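Local coordinates for transcriptional regulatory protein FixJ (Sinorhizobium meliloti, PDB 1DBW), which activates transcription of nitrogen-fixation regulatory genes once FixL has activated it, this chain being its receiver domain, at residues Gln2-His7 / Asn48-Thr53; Thr82-Val87 / Phe101-Phe106; Val6-Asp11 / Phe28-His33. The protein carries 2 engineered substitutions. All coordinates share one frame; numbering follows the deposited sequence.

Contact 1: Gln2-His7 / Asn48-Thr53. Engineered in segment 2-7: Q2 (natural residue Thr).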
# COMPACT_ATOMS: atom_id res chain seq x y z
N GLN A 2 -5.85 4.07 17.70
CA GLN A 2 -5.96 4.92 16.51
C GLN A 2 -6.89 4.31 15.47
O GLN A 2 -6.72 3.18 15.09
CB GLN A 2 -4.57 5.22 15.92
CG GLN A 2 -4.64 5.92 14.57
CD GLN A 2 -3.31 6.52 14.12
OE1 GLN A 2 -3.28 7.69 13.74
NE2 GLN A 2 -2.23 5.73 14.13
N ASP A 3 -7.88 5.08 15.01
CA ASP A 3 -8.83 4.61 13.99
C ASP A 3 -8.31 4.92 12.58
O ASP A 3 -8.78 5.87 11.94
CB ASP A 3 -10.20 5.31 14.17
CG ASP A 3 -11.25 4.81 13.18
OD1 ASP A 3 -11.09 3.71 12.61
OD2 ASP A 3 -12.23 5.54 12.92
N TYR A 4 -7.39 4.13 12.06
CA TYR A 4 -6.90 4.43 10.72
C TYR A 4 -7.41 3.41 9.72
O TYR A 4 -7.93 2.37 10.10
CB TYR A 4 -5.37 4.45 10.71
CG TYR A 4 -4.74 3.11 11.08
CD1 TYR A 4 -4.48 2.77 12.41
CD2 TYR A 4 -4.35 2.22 10.08
CE1 TYR A 4 -3.82 1.58 12.74
CE2 TYR A 4 -3.70 1.02 10.39
CZ TYR A 4 -3.43 0.72 11.72
OH TYR A 4 -2.72 -0.42 12.02
N THR A 5 -7.32 3.75 8.44
CA THR A 5 -7.80 2.87 7.39
C THR A 5 -6.66 2.42 6.50
O THR A 5 -5.75 3.21 6.25
CB THR A 5 -8.82 3.63 6.51
OG1 THR A 5 -9.93 4.02 7.35
CG2 THR A 5 -9.36 2.74 5.37
N VAL A 6 -6.68 1.13 6.15
CA VAL A 6 -5.66 0.59 5.25
C VAL A 6 -6.29 0.65 3.84
O VAL A 6 -7.29 0.00 3.58
CB VAL A 6 -5.33 -0.90 5.55
CG1 VAL A 6 -4.18 -1.36 4.60
CG2 VAL A 6 -4.89 -1.07 6.99
N HIS A 7 -5.60 1.34 2.92
CA HIS A 7 -6.10 1.51 1.55
C HIS A 7 -5.31 0.58 0.68
O HIS A 7 -4.10 0.75 0.61
CB HIS A 7 -5.88 2.97 1.12
CG HIS A 7 -6.79 3.92 1.85
ND1 HIS A 7 -8.08 4.16 1.42
CD2 HIS A 7 -6.64 4.59 3.02
CE1 HIS A 7 -8.69 4.93 2.29
NE2 HIS A 7 -7.85 5.20 3.28
N ASN A 48 -5.99 9.86 8.07
CA ASN A 48 -5.53 8.72 8.87
C ASN A 48 -5.60 7.45 8.05
O ASN A 48 -6.30 6.49 8.38
CB ASN A 48 -6.35 8.58 10.15
CG ASN A 48 -6.67 9.91 10.78
OD1 ASN A 48 -5.77 10.64 11.20
ND2 ASN A 48 -7.96 10.25 10.85
N GLY A 49 -4.82 7.43 6.98
CA GLY A 49 -4.81 6.24 6.16
C GLY A 49 -3.41 5.76 5.85
O GLY A 49 -2.45 6.55 5.83
N VAL A 50 -3.28 4.44 5.73
CA VAL A 50 -2.02 3.82 5.32
C VAL A 50 -2.29 3.23 3.95
O VAL A 50 -3.33 2.62 3.72
CB VAL A 50 -1.60 2.66 6.29
CG1 VAL A 50 -0.40 1.86 5.74
CG2 VAL A 50 -1.24 3.27 7.62
N LEU A 51 -1.30 3.28 3.07
CA LEU A 51 -1.47 2.73 1.73
C LEU A 51 -0.67 1.45 1.57
O LEU A 51 0.46 1.36 2.07
CB LEU A 51 -0.93 3.74 0.70
CG LEU A 51 -0.77 3.23 -0.75
CD1 LEU A 51 -2.16 2.87 -1.40
CD2 LEU A 51 -0.08 4.37 -1.53
N VAL A 52 -1.31 0.46 0.96
CA VAL A 52 -0.61 -0.81 0.68
C VAL A 52 -0.80 -1.04 -0.81
O VAL A 52 -1.93 -1.16 -1.28
CB VAL A 52 -1.17 -1.98 1.45
CG1 VAL A 52 -0.43 -3.26 1.05
CG2 VAL A 52 -0.97 -1.76 2.97
N THR A 53 0.31 -1.11 -1.55
CA THR A 53 0.20 -1.34 -2.98
C THR A 53 0.68 -2.73 -3.38
O THR A 53 1.53 -3.31 -2.70
CB THR A 53 1.06 -0.33 -3.79
OG1 THR A 53 2.44 -0.62 -3.58
CG2 THR A 53 0.79 1.11 -3.34
O HOH W 1 -9.31 6.45 8.80
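The first and third strands of the doubly wound receiver-domain sheet, 5-10 and 49-54, run side by side and parallel in this contact, with T5 opposite G49, V6 opposite V50 and H7 opposite L51. The short strand axes approach to 4.6 Å and splay by 28°. Four backbone hydrogen bonds pass back and forth: T5 N to N48 O, V50 N to T5 O, H7 N to V50 O and V52 N to H7 O, the third nearly straight at 173° with N and O 2.7 Å apart. Three CA-H...O contacts lie between them; V6 CA, for example, reaches the same V50 O that H7 N uses. On the sheet face carrying V6 and V50, V6 CG1 meets V52 CG2 at 3.6 Å. CG1 of V6 stands anti to the backbone N (chi1 -176°), which carries it along the strand toward V52; I115 of helix 108-119 packs on both valines. Y4, just ahead of the strand, lies alongside V50 and points the same way, its CD2 4.1 Å from V50 CG2, while A118 and S119 of that helix close over the pair. The other face carries T5, H7 and L51. There L51 CD1 comes within 3.5 Å of H7 O. T5 CG2 lies over one face of the H7 imidazole, toward its rim, and G49 CA meets the ring's edge in plane; a CB on G49 would clash with H7 CD2, so the missing side chain makes room for the ring. The ND1 side of that ring turns to H33 of the next strand. At the start of the pair, beside N48, one water bridges D3 O, N48 O and T5 OG1, 2.9 Å from the last.

Contact 2: Thr82-Val87 / Phe101-Phe106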
# COMPACT_ATOMS: atom_id res chain seq x y z
N THR A 82 6.18 -6.09 -3.27
CA THR A 82 7.03 -6.27 -4.44
C THR A 82 7.11 -7.72 -4.93
O THR A 82 6.87 -8.67 -4.18
CB THR A 82 8.46 -5.70 -4.15
OG1 THR A 82 9.02 -6.39 -3.03
CG2 THR A 82 8.38 -4.19 -3.78
N GLY A 83 7.47 -7.87 -6.21
CA GLY A 83 7.56 -9.19 -6.80
C GLY A 83 8.60 -10.09 -6.18
O GLY A 83 9.63 -9.63 -5.67
N HIS A 84 8.31 -11.40 -6.22
CA HIS A 84 9.24 -12.38 -5.68
C HIS A 84 10.56 -12.22 -6.44
O HIS A 84 10.55 -12.19 -7.68
CB HIS A 84 8.71 -13.80 -5.87
CG HIS A 84 9.60 -14.85 -5.29
ND1 HIS A 84 9.96 -14.88 -3.96
CD2 HIS A 84 10.26 -15.89 -5.88
CE1 HIS A 84 10.79 -15.88 -3.75
NE2 HIS A 84 10.99 -16.51 -4.90
N GLY A 85 11.64 -12.03 -5.68
CA GLY A 85 12.98 -11.87 -6.24
C GLY A 85 13.26 -10.58 -7.01
O GLY A 85 14.34 -10.44 -7.61
N ASP A 86 12.31 -9.64 -7.01
CA ASP A 86 12.47 -8.37 -7.73
C ASP A 86 13.24 -7.36 -6.89
O ASP A 86 12.65 -6.60 -6.12
CB ASP A 86 11.10 -7.80 -8.11
CG ASP A 86 11.20 -6.69 -9.15
OD1 ASP A 86 12.23 -5.96 -9.20
OD2 ASP A 86 10.24 -6.53 -9.91
N VAL A 87 14.54 -7.30 -7.10
CA VAL A 87 15.39 -6.40 -6.31
C VAL A 87 15.21 -4.93 -6.67
O VAL A 87 15.04 -4.10 -5.78
CB VAL A 87 16.91 -6.79 -6.44
CG1 VAL A 87 17.75 -6.04 -5.39
CG2 VAL A 87 17.08 -8.30 -6.33
N PHE A 101 8.97 -2.22 2.22
CA PHE A 101 8.55 -3.00 1.07
C PHE A 101 8.34 -4.39 1.66
O PHE A 101 8.89 -4.71 2.73
CB PHE A 101 9.64 -3.12 -0.01
CG PHE A 101 10.82 -3.95 0.41
CD1 PHE A 101 10.89 -5.31 0.10
CD2 PHE A 101 11.86 -3.37 1.15
CE1 PHE A 101 12.00 -6.09 0.53
CE2 PHE A 101 12.94 -4.12 1.57
CZ PHE A 101 13.02 -5.50 1.26
N ILE A 102 7.50 -5.17 1.01
CA ILE A 102 7.28 -6.54 1.42
C ILE A 102 7.33 -7.40 0.18
O ILE A 102 6.50 -7.28 -0.70
CB ILE A 102 5.92 -6.74 2.05
CG1 ILE A 102 5.79 -5.88 3.32
CG2 ILE A 102 5.73 -8.24 2.37
CD1 ILE A 102 6.69 -6.29 4.44
N GLU A 103 8.31 -8.30 0.13
CA GLU A 103 8.46 -9.20 -1.01
C GLU A 103 7.49 -10.39 -0.91
O GLU A 103 7.33 -10.98 0.15
CB GLU A 103 9.92 -9.70 -1.04
CG GLU A 103 10.22 -10.68 -2.16
CD GLU A 103 11.62 -11.30 -2.04
OE1 GLU A 103 12.41 -10.93 -1.14
OE2 GLU A 103 11.91 -12.21 -2.84
N LYS A 104 6.82 -10.69 -2.03
CA LYS A 104 5.90 -11.80 -2.13
C LYS A 104 6.65 -13.12 -2.36
O LYS A 104 7.73 -13.13 -2.99
CB LYS A 104 4.98 -11.59 -3.33
CG LYS A 104 4.05 -10.42 -3.21
CD LYS A 104 2.97 -10.44 -4.27
CE LYS A 104 3.46 -9.85 -5.58
NZ LYS A 104 2.31 -9.67 -6.50
N PRO A 105 6.14 -14.24 -1.80
CA PRO A 105 4.93 -14.35 -0.97
C PRO A 105 5.30 -13.92 0.45
O PRO A 105 6.49 -13.98 0.84
CB PRO A 105 4.61 -15.85 -0.99
CG PRO A 105 5.37 -16.37 -2.20
CD PRO A 105 6.64 -15.58 -2.18
N PHE A 106 4.31 -13.47 1.21
CA PHE A 106 4.57 -13.04 2.58
C PHE A 106 3.59 -13.69 3.54
O PHE A 106 2.50 -14.09 3.13
CB PHE A 106 4.45 -11.51 2.70
CG PHE A 106 3.17 -10.96 2.13
CD1 PHE A 106 1.99 -11.01 2.88
CD2 PHE A 106 3.12 -10.46 0.84
CE1 PHE A 106 0.76 -10.58 2.34
CE2 PHE A 106 1.91 -10.03 0.29
CZ PHE A 106 0.72 -10.09 1.05
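T82 fits closely against strand 100-103, whereas H84 and G85 lean over its end toward solvent. In the tight part T82 N bonds to I102 O, approaching from above the carbonyl plane, and K104 N returns a bond of 3.0 Å to T82 O. The T82 hydroxyl takes the position between its own N and carbonyl carbon (chi1 59°), which brings OG1 to 3.5 Å from E103 CA and beside F101 CD1, while CG2 lies 4.1 Å from F101 CB. M89 of helix 87-95 packs on T82. Here the fourth and edge strands of the receiver sheet part, T82 and K104 probably taking the places of the active-site Thr/Ser and Lys, as in CheY-like relatives, and the chain after T82 forms a type II turn, G83 to D86, that leads into helix 87-95. K104 lays its CB and CG against T82 O, then bends at chi3 so that NZ forms a salt bridge with D54, a residue of the magnesium-binding site and the predicted phosphorylation site. P105 follows through a cis peptide, with CD 3.8 Å from H84 ND1. On the exposed side the grip is polar and falls to the side chains of E103 and H84. E103 reaches out with its chain extended, and OE2 takes the G85 N-H at 2.9 Å from above the carboxylate plane. With an alanine in place of E103, that turn N-H would probably lose its protein acceptor and the turn would be less firmly tied to the strand. H84 ND1 gives a bent bond (133°) to K104 O, 3.0 Å away, meeting a lone pair in the carbonyl plane.

Contact 3: Val6-Asp11 / Phe28-His33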
# COMPACT_ATOMS: atom_id res chain seq x y z
N VAL A 6 -6.68 1.13 6.15
CA VAL A 6 -5.66 0.59 5.25
C VAL A 6 -6.29 0.65 3.84
O VAL A 6 -7.29 0.00 3.58
CB VAL A 6 -5.33 -0.90 5.55
CG1 VAL A 6 -4.18 -1.36 4.60
CG2 VAL A 6 -4.89 -1.07 6.99
N HIS A 7 -5.60 1.34 2.92
CA HIS A 7 -6.10 1.51 1.55
C HIS A 7 -5.31 0.58 0.68
O HIS A 7 -4.10 0.75 0.61
CB HIS A 7 -5.88 2.97 1.12
CG HIS A 7 -6.79 3.92 1.85
ND1 HIS A 7 -8.08 4.16 1.42
CD2 HIS A 7 -6.64 4.59 3.02
CE1 HIS A 7 -8.69 4.93 2.29
NE2 HIS A 7 -7.85 5.20 3.28
N ILE A 8 -5.99 -0.43 0.10
CA ILE A 8 -5.31 -1.42 -0.71
C ILE A 8 -5.52 -1.15 -2.18
O ILE A 8 -6.64 -1.06 -2.67
CB ILE A 8 -5.80 -2.83 -0.43
CG1 ILE A 8 -5.78 -3.13 1.09
CG2 ILE A 8 -4.93 -3.82 -1.19
CD1 ILE A 8 -4.42 -3.31 1.64
N VAL A 9 -4.42 -1.03 -2.90
CA VAL A 9 -4.50 -0.75 -4.32
C VAL A 9 -3.86 -1.97 -4.96
O VAL A 9 -2.68 -2.21 -4.78
CB VAL A 9 -3.74 0.58 -4.67
CG1 VAL A 9 -3.91 0.94 -6.12
CG2 VAL A 9 -4.31 1.71 -3.86
N ASP A 10 -4.67 -2.84 -5.54
CA ASP A 10 -4.12 -4.06 -6.16
C ASP A 10 -4.72 -4.26 -7.54
O ASP A 10 -5.95 -4.22 -7.72
CB ASP A 10 -4.37 -5.27 -5.25
CG ASP A 10 -3.52 -6.50 -5.62
OD1 ASP A 10 -3.08 -6.66 -6.79
OD2 ASP A 10 -3.30 -7.33 -4.72
N ASP A 11 -3.83 -4.43 -8.52
CA ASP A 11 -4.20 -4.62 -9.92
C ASP A 11 -4.85 -5.98 -10.19
O ASP A 11 -5.87 -6.05 -10.90
CB ASP A 11 -2.97 -4.43 -10.82
CG ASP A 11 -1.92 -5.52 -10.64
OD1 ASP A 11 -1.56 -6.16 -11.65
OD2 ASP A 11 -1.47 -5.76 -9.50
N PHE A 28 -8.81 -4.80 10.83
CA PHE A 28 -8.40 -3.52 10.27
C PHE A 28 -9.55 -2.88 9.50
O PHE A 28 -10.43 -3.61 9.03
CB PHE A 28 -7.28 -3.77 9.24
CG PHE A 28 -5.95 -4.08 9.87
CD1 PHE A 28 -5.58 -5.40 10.17
CD2 PHE A 28 -5.08 -3.05 10.18
CE1 PHE A 28 -4.35 -5.66 10.76
CE2 PHE A 28 -3.84 -3.30 10.77
CZ PHE A 28 -3.48 -4.61 11.07
N ALA A 29 -9.57 -1.54 9.46
CA ALA A 29 -10.55 -0.86 8.60
C ALA A 29 -9.82 -0.96 7.27
O ALA A 29 -8.65 -0.57 7.18
CB ALA A 29 -10.71 0.60 9.02
N VAL A 30 -10.52 -1.38 6.23
CA VAL A 30 -9.88 -1.60 4.94
C VAL A 30 -10.73 -1.06 3.84
O VAL A 30 -11.95 -1.20 3.88
CB VAL A 30 -9.75 -3.14 4.70
CG1 VAL A 30 -9.26 -3.42 3.28
CG2 VAL A 30 -8.78 -3.73 5.70
N LYS A 31 -10.06 -0.45 2.86
CA LYS A 31 -10.78 0.04 1.67
C LYS A 31 -9.98 -0.43 0.47
O LYS A 31 -8.77 -0.16 0.39
CB LYS A 31 -10.83 1.55 1.70
CG LYS A 31 -11.71 2.14 0.57
CD LYS A 31 -11.69 3.69 0.63
CE LYS A 31 -12.43 4.31 -0.56
NZ LYS A 31 -13.92 4.27 -0.41
N MET A 32 -10.67 -1.08 -0.47
CA MET A 32 -10.05 -1.62 -1.68
C MET A 32 -10.30 -0.65 -2.81
O MET A 32 -11.45 -0.27 -3.07
CB MET A 32 -10.70 -2.94 -2.08
CG MET A 32 -9.82 -4.15 -1.99
SD MET A 32 -10.77 -5.65 -2.27
CE MET A 32 -11.43 -5.35 -3.93
N HIS A 33 -9.25 -0.29 -3.52
CA HIS A 33 -9.38 0.63 -4.65
C HIS A 33 -9.15 -0.20 -5.89
O HIS A 33 -8.19 -0.95 -5.95
CB HIS A 33 -8.33 1.74 -4.54
CG HIS A 33 -8.49 2.58 -3.32
ND1 HIS A 33 -9.27 3.73 -3.31
CD2 HIS A 33 -8.06 2.40 -2.05
CE1 HIS A 33 -9.29 4.22 -2.08
NE2 HIS A 33 -8.57 3.43 -1.30
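H7 and H33 meet rim to rim, their ring planes 37° apart, and share a hydrogen bond of 2.9 Å between H7 ND1 and H33 NE2 in which either nitrogen could be the donor. H7 and H33 both rise from the same sheet face; with CG anti to the carbonyl carbon (chi1 -63°) the H33 ring is turned back toward H7. K31 crosses the H7 ring at its edge, CD 3.6 Å from H7 CE1, and its amine goes on to a cation-pi contact with F42. F39 meets H33 edge-to-face. Behind the rings, V6 N to A29 O, K31 N to V6 O, I8 N to K31 O and H33 N to I8 O fix the parallel register. They join the two strands of the beta-alpha-beta unit 5-10, 13-25, 29-33. On the opposite face I8 CG1 packs on V30 CG1 at 4.1 Å, and L23 of the connecting helix covers both. V6 CG2 lies 3.8 Å from F28 CD2, where I115 of helix 108-119 touches both side chains. D10, the last residue of strand 5-10, and D11 just after it belong to the magnesium-binding site; D10 O accepts a hydrogen bond from R16 NH2.

In the fold
Contacts 1 and 3 share V6 and H7 and use the two edges of strand 5-10, so that strand is bonded to a neighbour along each side. Contact 1 is the more buried and relies on backbone bonds and apolar side chains; contact 3 reaches an outermost strand and adds a side-chain hydrogen bond between two histidines. They also meet directly, V52 O lying 3.0 Å from V9 N, probably as a hydrogen bond. Contact 2, its centre about 21 Å from that of contact 1, holds the other edge of the same sheet, with one bridge and polar turn bonds at its surface. Contacts 2 and 3 do not touch, yet K104 and D10 both approach D54.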